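Local coordinates for putative periplasmic or exported protein (PDB 4GQZ) that binds copper in the bacterial periplasm, probably contributes to copper resistance and forms a V-shaped dimer, at residues 20-28 / 58-67; 124-132 / 142-150. All coordinates share one frame; numbering follows the deposited sequence.

Contact 1 of 2, residues 20-28 / 58-67; sequences VEQIVDTID and LPLGDKFYLS
Asp-28, at the C-terminal end of helix 20-28, gathers two hydroxyl donors from strand 63-67 on one carboxylate oxygen. Tyr-65 OH gives a very short bond of 2.5 Å to Asp-28 OD2, with the oxygen lying in the plane of the phenol ring at its edge. Ser-67 OG donates to the syn lone pair of the same Asp-28 OD2, at 3.0 Å. The other oxygen, OD1, is satisfied by His-81 and Asn-117, so this buried carboxylate has four donors in all, which probably favours its charged form. A water donates to Tyr-65 OH (2.8 Å) and to Asp-25 OD1 (3.1 Å), whose stronger partner is the indole N-H of Trp-123. With CG anti to the backbone N (chi1 -169°), Tyr-65 points its ring at the helix, and Val-24 CG1 sits over the centre of one face in a CH-pi contact, 3.6 Å from the centroid. Toward the helix start the contact turns apolar: Val-20 CG2 meets Leu-60 CD1, and the side chains of Ile-23 and Leu-58 cross at about a right angle, their CD1 atoms 4.0 Å apart. Helix 20-28 and strand 63-67 run nearly parallel (3°), axes 11.1 Å apart: a helix packed on a beta-sheet with a buried polar cluster at one end.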
loop_
_atom_site.group_PDB
_atom_site.type_symbol
_atom_site.label_atom_id
_atom_site.label_comp_id
_atom_site.label_asym_id
_atom_site.label_seq_id
_atom_site.Cartn_x
_atom_site.Cartn_y
_atom_site.Cartn_z
ATOM N N VAL B 20 4.236 -0.915 -3.088
ATOM C CA VAL B 20 5.045 -0.175 -2.130
ATOM C C VAL B 20 5.698 -1.117 -1.096
ATOM O O VAL B 20 6.849 -0.895 -0.681
ATOM C CB VAL B 20 4.270 1.034 -1.529
ATOM C CG1 VAL B 20 3.100 0.574 -0.691
ATOM C CG2 VAL B 20 5.203 1.942 -0.748
ATOM N N GLU B 21 4.999 -2.188 -0.722
ATOM C CA GLU B 21 5.570 -3.207 0.161
ATOM C C GLU B 21 6.794 -3.891 -0.448
ATOM O O GLU B 21 7.796 -4.121 0.238
ATOM C CB GLU B 21 4.537 -4.276 0.528
ATOM C CG GLU B 21 3.414 -3.786 1.423
ATOM C CD GLU B 21 2.754 -4.909 2.218
ATOM O OE1 GLU B 21 3.214 -6.080 2.141
ATOM O OE2 GLU B 21 1.763 -4.612 2.939
ATOM N N GLN B 22 6.699 -4.245 -1.727
ATOM C CA GLN B 22 7.825 -4.846 -2.429
ATOM C C GLN B 22 9.005 -3.882 -2.486
ATOM O O GLN B 22 10.154 -4.305 -2.411
ATOM C CB GLN B 22 7.417 -5.291 -3.844
ATOM C CG GLN B 22 6.315 -6.352 -3.862
ATOM C CD GLN B 22 5.760 -6.636 -5.265
ATOM O OE1 GLN B 22 5.743 -5.767 -6.141
ATOM N NE2 GLN B 22 5.305 -7.866 -5.475
ATOM N N ILE B 23 8.732 -2.586 -2.609
ATOM C CA ILE B 23 9.828 -1.602 -2.635
ATOM C C ILE B 23 10.515 -1.539 -1.272
ATOM O O ILE B 23 11.743 -1.626 -1.179
ATOM C CB ILE B 23 9.338 -0.189 -2.983
ATOM C CG1 ILE B 23 8.789 -0.144 -4.409
ATOM C CG2 ILE B 23 10.464 0.828 -2.835
ATOM C CD1 ILE B 23 8.132 1.185 -4.756
ATOM N N VAL B 24 9.718 -1.356 -0.220
ATOM C CA VAL B 24 10.236 -1.328 1.148
ATOM C C VAL B 24 11.000 -2.604 1.475
ATOM O O VAL B 24 12.167 -2.536 1.929
ATOM C CB VAL B 24 9.104 -1.060 2.155
ATOM C CG1 VAL B 24 9.589 -1.238 3.591
ATOM C CG2 VAL B 24 8.558 0.349 1.942
ATOM N N ASP B 25 10.379 -3.763 1.221
ATOM C CA ASP B 25 11.052 -5.050 1.424
ATOM C C ASP B 25 12.374 -5.135 0.653
ATOM O O ASP B 25 13.378 -5.609 1.177
ATOM C CB ASP B 25 10.165 -6.217 0.973
ATOM C CG ASP B 25 8.946 -6.405 1.847
ATOM O OD1 ASP B 25 8.889 -5.790 2.930
ATOM O OD2 ASP B 25 8.038 -7.171 1.442
ATOM N N THR B 26 12.369 -4.696 -0.602
ATOM C CA THR B 26 13.570 -4.812 -1.432
ATOM C C THR B 26 14.701 -3.990 -0.832
ATOM O O THR B 26 15.855 -4.452 -0.730
ATOM C CB THR B 26 13.310 -4.324 -2.880
ATOM O OG1 THR B 26 12.241 -5.092 -3.469
ATOM C CG2 THR B 26 14.563 -4.458 -3.720
ATOM N N ILE B 27 14.374 -2.772 -0.418
ATOM C CA ILE B 27 15.402 -1.874 0.096
ATOM C C ILE B 27 15.925 -2.346 1.446
ATOM O O ILE B 27 17.144 -2.433 1.661
ATOM C CB ILE B 27 14.889 -0.431 0.200
ATOM C CG1 ILE B 27 14.517 0.110 -1.184
ATOM C CG2 ILE B 27 15.954 0.479 0.787
ATOM C CD1 ILE B 27 14.048 1.558 -1.145
ATOM N N ASP B 28 15.020 -2.659 2.361
ATOM C CA ASP B 28 15.429 -3.094 3.703
ATOM C C ASP B 28 16.254 -4.367 3.636
ATOM O O ASP B 28 17.175 -4.568 4.428
ATOM C CB ASP B 28 14.193 -3.322 4.572
ATOM C CG ASP B 28 14.451 -3.063 6.063
ATOM O OD1 ASP B 28 15.571 -2.636 6.454
ATOM O OD2 ASP B 28 13.516 -3.277 6.857
ATOM N N LEU B 58 6.650 8.384 -1.033
ATOM C CA LEU B 58 5.692 7.409 -1.520
ATOM C C LEU B 58 4.815 6.989 -0.350
ATOM O O LEU B 58 5.319 6.500 0.662
ATOM C CB LEU B 58 6.408 6.191 -2.091
ATOM C CG LEU B 58 7.469 6.399 -3.169
ATOM C CD1 LEU B 58 8.022 5.058 -3.653
ATOM C CD2 LEU B 58 6.936 7.218 -4.335
ATOM N N PRO B 59 3.501 7.197 -0.472
ATOM C CA PRO B 59 2.583 6.787 0.602
ATOM C C PRO B 59 2.605 5.282 0.799
ATOM O O PRO B 59 2.699 4.528 -0.188
ATOM C CB PRO B 59 1.211 7.218 0.075
ATOM C CG PRO B 59 1.512 8.315 -0.933
ATOM C CD PRO B 59 2.808 7.897 -1.570
ATOM N N LEU B 60 2.536 4.850 2.058
ATOM C CA LEU B 60 2.365 3.438 2.369
ATOM C C LEU B 60 0.924 2.998 2.158
ATOM O O LEU B 60 0.043 3.806 1.839
ATOM C CB LEU B 60 2.812 3.142 3.810
ATOM C CG LEU B 60 4.281 2.781 4.069
ATOM C CD1 LEU B 60 5.252 3.391 3.065
ATOM C CD2 LEU B 60 4.713 3.133 5.500
ATOM N N GLY B 61 0.684 1.704 2.331
ATOM C CA GLY B 61 -0.637 1.143 2.157
ATOM C C GLY B 61 -1.326 0.861 3.477
ATOM O O GLY B 61 -1.084 1.558 4.460
ATOM N N ASP B 62 -2.186 -0.157 3.485
ATOM C CA ASP B 62 -3.045 -0.480 4.633
ATOM C C ASP B 62 -2.257 -0.969 5.848
ATOM O O ASP B 62 -2.763 -0.957 6.978
ATOM C CB ASP B 62 -4.029 -1.593 4.259
ATOM C CG ASP B 62 -5.160 -1.121 3.372
ATOM O OD1 ASP B 62 -5.403 0.106 3.283
ATOM O OD2 ASP B 62 -5.830 -2.004 2.783
ATOM N N LYS B 63 -1.035 -1.427 5.613
ATOM C CA LYS B 63 -0.234 -2.023 6.676
ATOM C C LYS B 63 0.873 -1.099 7.169
ATOM O O LYS B 63 1.506 -0.382 6.383
ATOM C CB LYS B 63 0.398 -3.321 6.182
ATOM C CG LYS B 63 -0.609 -4.385 5.787
ATOM C CD LYS B 63 -1.329 -4.896 7.019
ATOM C CE LYS B 63 -2.263 -6.059 6.672
ATOM N NZ LYS B 63 -3.147 -5.707 5.521
ATOM N N PHE B 64 1.114 -1.146 8.475
ATOM C CA PHE B 64 2.210 -0.424 9.108
ATOM C C PHE B 64 3.480 -1.286 9.040
ATOM O O PHE B 64 3.448 -2.501 9.297
ATOM C CB PHE B 64 1.802 -0.171 10.560
ATOM C CG PHE B 64 2.777 0.650 11.360
ATOM C CD1 PHE B 64 3.930 0.084 11.877
ATOM C CD2 PHE B 64 2.496 1.974 11.653
ATOM C CE1 PHE B 64 4.801 0.831 12.644
ATOM C CE2 PHE B 64 3.353 2.720 12.427
ATOM C CZ PHE B 64 4.507 2.157 12.915
ATOM N N TYR B 65 4.602 -0.669 8.689
ATOM C CA TYR B 65 5.879 -1.374 8.674
ATOM C C TYR B 65 6.682 -1.084 9.923
ATOM O O TYR B 65 7.082 0.057 10.174
ATOM C CB TYR B 65 6.704 -0.948 7.474
ATOM C CG TYR B 65 7.936 -1.798 7.194
ATOM C CD1 TYR B 65 7.810 -3.087 6.703
ATOM C CD2 TYR B 65 9.222 -1.279 7.347
ATOM C CE1 TYR B 65 8.927 -3.858 6.398
ATOM C CE2 TYR B 65 10.354 -2.047 7.041
ATOM C CZ TYR B 65 10.184 -3.336 6.567
ATOM O OH TYR B 65 11.268 -4.124 6.261
ATOM N N LEU B 66 6.930 -2.131 10.696
ATOM C CA LEU B 66 7.831 -2.039 11.824
ATOM C C LEU B 66 9.122 -2.808 11.526
ATOM O O LEU B 66 9.088 -4.003 11.205
ATOM C CB LEU B 66 7.139 -2.614 13.050
ATOM C CG LEU B 66 7.977 -2.648 14.324
ATOM C CD1 LEU B 66 8.362 -1.232 14.769
ATOM C CD2 LEU B 66 7.208 -3.407 15.405
ATOM N N SER B 67 10.268 -2.140 11.638
ATOM C CA SER B 67 11.547 -2.837 11.438
ATOM C C SER B 67 12.322 -2.845 12.752
ATOM O O SER B 67 12.519 -1.802 13.370
ATOM C CB SER B 67 12.350 -2.195 10.286
ATOM O OG SER B 67 13.445 -3.016 9.874
HETATM O O HOH W 1 11.121 -6.556 4.888
#

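Contact 2 of 2, residues 124-132 / 142-150; sequences LPRNMEGTL and SHAIATSDD
The hydroxyl of Thr-147 is gripped by two bonds from the turn after Leu-124. Thr-147 OG1 donates to Pro-125 O at 2.7 Å, in the carbonyl plane and on a lone pair, and accepts the N-H of Met-128 (a selenomethionine) at 2.9 Å. The Thr-147 chi1 of 55° sets OG1 between the backbone N and carbonyl carbon and leaves CG2 for Leu-124 CB. The backbone of Thr-147 joins in: its O takes the N-H of Asn-127 at 2.8 Å from well above the carbonyl plane, and its N donates to Met-128 O. Beyond this grip, strands 129-132 and 142-146 pair antiparallel, Gly-130 with Ile-145 and Leu-132 with His-143 as hydrogen-bonded pairs. On the face shared with Leu-132, Ile-145 CD1 touches Leu-124 CD1 at 3.8 Å, while its CG2 lies 4.0 Å from Leu-132 CB. Farther out, one water bridges Arg-126 NH1, Thr-147 O and Asp-149 OD1; the guanidinium also bonds Ser-44 O and Gly-61 O. A second water links Asn-127 OD1 (2.8 Å) to Asp-149 N. The paired strands form the arms of a beta hairpin, with strand 94-101 beside 129-136, while Leu-66 and Leu-155 of the neighbouring three-stranded sheet pack against Ile-145.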
loop_
_atom_site.group_PDB
_atom_site.type_symbol
_atom_site.label_atom_id
_atom_site.label_comp_id
_atom_site.label_asym_id
_atom_site.label_seq_id
_atom_site.Cartn_x
_atom_site.Cartn_y
_atom_site.Cartn_z
ATOM N N LEU B 124 2.084 -4.885 9.701
ATOM C CA LEU B 124 1.140 -5.036 10.800
ATOM C C LEU B 124 -0.126 -4.213 10.545
ATOM O O LEU B 124 -0.072 -3.174 9.882
ATOM C CB LEU B 124 1.812 -4.585 12.105
ATOM C CG LEU B 124 3.046 -5.364 12.584
ATOM C CD1 LEU B 124 3.625 -4.734 13.821
ATOM C CD2 LEU B 124 2.679 -6.809 12.884
ATOM N N PRO B 125 -1.271 -4.676 11.073
ATOM C CA PRO B 125 -2.502 -3.874 10.997
ATOM C C PRO B 125 -2.264 -2.523 11.656
ATOM O O PRO B 125 -1.505 -2.451 12.623
ATOM C CB PRO B 125 -3.514 -4.673 11.830
ATOM C CG PRO B 125 -2.927 -6.049 11.989
ATOM C CD PRO B 125 -1.436 -5.902 11.881
ATOM N N ARG B 126 -2.875 -1.470 11.130
ATOM C CA ARG B 126 -2.711 -0.135 11.698
ATOM C C ARG B 126 -3.579 0.058 12.938
ATOM O O ARG B 126 -4.573 -0.640 13.119
ATOM C CB ARG B 126 -3.056 0.927 10.643
ATOM C CG ARG B 126 -2.050 0.980 9.510
ATOM C CD ARG B 126 -2.392 2.048 8.473
ATOM N NE ARG B 126 -1.339 2.155 7.464
ATOM C CZ ARG B 126 -0.174 2.769 7.653
ATOM N NH1 ARG B 126 0.120 3.331 8.821
ATOM N NH2 ARG B 126 0.708 2.826 6.669
ATOM N N ASN B 127 -3.188 0.999 13.787
ATOM C CA ASN B 127 -3.951 1.345 14.985
ATOM C C ASN B 127 -4.164 0.194 15.954
ATOM O O ASN B 127 -5.206 0.109 16.600
ATOM C CB ASN B 127 -5.288 1.992 14.602
ATOM C CG ASN B 127 -5.093 3.297 13.864
ATOM O OD1 ASN B 127 -4.382 4.182 14.336
ATOM N ND2 ASN B 127 -5.698 3.417 12.698
HETATM N N MSE B 128 -3.180 -0.690 16.059
HETATM C CA MSE B 128 -3.216 -1.693 17.116
HETATM C C MSE B 128 -2.179 -1.342 18.174
HETATM O O MSE B 128 -1.298 -0.512 17.943
HETATM C CB MSE B 128 -2.966 -3.107 16.569
HETATM C CG MSE B 128 -1.639 -3.278 15.847
HETATM SE SE MSE B 128 -0.798 -5.063 16.050
HETATM C CE MSE B 128 -0.183 -4.886 17.886
ATOM N N GLU B 129 -2.320 -1.956 19.344
ATOM C CA GLU B 129 -1.330 -1.896 20.405
ATOM C C GLU B 129 -1.037 -3.349 20.755
ATOM O O GLU B 129 -1.927 -4.203 20.669
ATOM C CB GLU B 129 -1.903 -1.192 21.638
ATOM C CG GLU B 129 -2.594 0.122 21.345
ATOM C CD GLU B 129 -3.113 0.803 22.598
ATOM O OE1 GLU B 129 -2.806 2.003 22.792
ATOM O OE2 GLU B 129 -3.834 0.144 23.379
ATOM N N GLY B 130 0.195 -3.655 21.135
ATOM C CA GLY B 130 0.488 -5.029 21.493
ATOM C C GLY B 130 1.904 -5.242 21.960
ATOM O O GLY B 130 2.536 -4.338 22.527
ATOM N N THR B 131 2.407 -6.446 21.719
ATOM C CA THR B 131 3.731 -6.822 22.197
ATOM C C THR B 131 4.447 -7.582 21.109
ATOM O O THR B 131 3.853 -8.429 20.441
ATOM C CB THR B 131 3.653 -7.710 23.460
ATOM O OG1 THR B 131 2.966 -7.003 24.499
ATOM C CG2 THR B 131 5.058 -8.087 23.967
ATOM N N LEU B 132 5.725 -7.272 20.924
ATOM C CA LEU B 132 6.587 -8.062 20.054
ATOM C C LEU B 132 7.535 -8.857 20.947
ATOM O O LEU B 132 8.132 -8.296 21.870
ATOM C CB LEU B 132 7.409 -7.150 19.138
ATOM C CG LEU B 132 8.636 -7.826 18.507
ATOM C CD1 LEU B 132 8.214 -8.866 17.495
ATOM C CD2 LEU B 132 9.594 -6.827 17.876
ATOM N N SER B 142 11.425 -8.654 24.665
ATOM C CA SER B 142 10.109 -8.223 24.233
ATOM C C SER B 142 9.896 -6.740 24.498
ATOM O O SER B 142 10.599 -6.119 25.303
ATOM C CB SER B 142 9.003 -9.070 24.870
ATOM O OG SER B 142 8.879 -8.801 26.243
ATOM N N HIS B 143 8.919 -6.169 23.816
ATOM C CA HIS B 143 8.690 -4.742 23.924
ATOM C C HIS B 143 7.289 -4.410 23.477
ATOM O O HIS B 143 6.749 -5.046 22.579
ATOM C CB HIS B 143 9.689 -4.004 23.036
ATOM C CG HIS B 143 9.948 -2.594 23.457
ATOM N ND1 HIS B 143 9.060 -1.568 23.212
ATOM C CD2 HIS B 143 11.010 -2.032 24.081
ATOM C CE1 HIS B 143 9.561 -0.436 23.676
ATOM N NE2 HIS B 143 10.744 -0.689 24.205
ATOM N N ALA B 144 6.694 -3.415 24.118
ATOM C CA ALA B 144 5.385 -2.952 23.735
ATOM C C ALA B 144 5.529 -2.302 22.372
ATOM O O ALA B 144 6.544 -1.665 22.088
ATOM C CB ALA B 144 4.878 -1.947 24.761
ATOM N N ILE B 145 4.538 -2.486 21.512
ATOM C CA ILE B 145 4.553 -1.812 20.230
ATOM C C ILE B 145 3.183 -1.214 19.959
ATOM O O ILE B 145 2.179 -1.587 20.587
ATOM C CB ILE B 145 4.931 -2.764 19.076
ATOM C CG1 ILE B 145 3.892 -3.876 18.929
ATOM C CG2 ILE B 145 6.348 -3.317 19.262
ATOM C CD1 ILE B 145 3.973 -4.612 17.598
ATOM N N ALA B 146 3.138 -0.270 19.030
ATOM C CA ALA B 146 1.858 0.273 18.586
ATOM C C ALA B 146 1.999 0.691 17.134
ATOM O O ALA B 146 3.106 0.929 16.670
ATOM C CB ALA B 146 1.435 1.445 19.456
ATOM N N THR B 147 0.886 0.756 16.410
ATOM C CA THR B 147 0.944 1.046 14.977
ATOM C C THR B 147 0.011 2.196 14.588
ATOM O O THR B 147 -0.651 2.176 13.536
ATOM C CB THR B 147 0.616 -0.204 14.142
ATOM O OG1 THR B 147 -0.651 -0.713 14.548
ATOM C CG2 THR B 147 1.669 -1.294 14.352
ATOM N N SER B 148 -0.052 3.198 15.456
ATOM C CA SER B 148 -0.819 4.396 15.151
ATOM C C SER B 148 0.024 5.317 14.268
ATOM O O SER B 148 1.191 5.030 14.004
ATOM C CB SER B 148 -1.218 5.106 16.437
ATOM O OG SER B 148 -0.141 5.893 16.907
ATOM N N ASP B 149 -0.560 6.413 13.792
ATOM C CA ASP B 149 0.185 7.299 12.892
ATOM C C ASP B 149 1.388 7.987 13.527
ATOM O O ASP B 149 2.281 8.431 12.816
ATOM C CB ASP B 149 -0.735 8.334 12.238
ATOM C CG ASP B 149 -1.662 7.717 11.231
ATOM O OD1 ASP B 149 -1.359 6.601 10.759
ATOM O OD2 ASP B 149 -2.693 8.343 10.913
ATOM N N ASP B 150 1.422 8.075 14.854
ATOM C CA ASP B 150 2.559 8.700 15.520
ATOM C C ASP B 150 3.552 7.679 16.082
ATOM O O ASP B 150 4.507 8.051 16.764
ATOM C CB ASP B 150 2.091 9.666 16.619
ATOM C CG ASP B 150 1.246 8.990 17.675
ATOM O OD1 ASP B 150 0.603 7.967 17.369
ATOM O OD2 ASP B 150 1.212 9.484 18.821
HETATM O O HOH W 2 -1.102 3.882 11.272
HETATM O O HOH W 3 -3.110 6.600 13.837
#

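After strand 2-3 and helix 5-12 comes helix 20-28; the chain then passes through strands 39-42 and 46-50 before contact 1 closes this loop at residues 58-67. Contact 2 opens only later, at Leu-124, and closes a much shorter loop through the hairpin 129-136/139-146, so the two follow in series, neither enclosing nor crossing the other. They meet side by side, their centres about 16 Å apart, because strands 63-68 and 120-125 are antiparallel neighbours: Phe-64 N lies 2.7 Å from Leu-124 O, a probable hydrogen bond. Contact 1 joins helix 20-28 to strand 55-59, at the edge of the four-stranded sheet, and to strand 63-68 of the three-stranded one; contact 2 carries on to the five-stranded sheet.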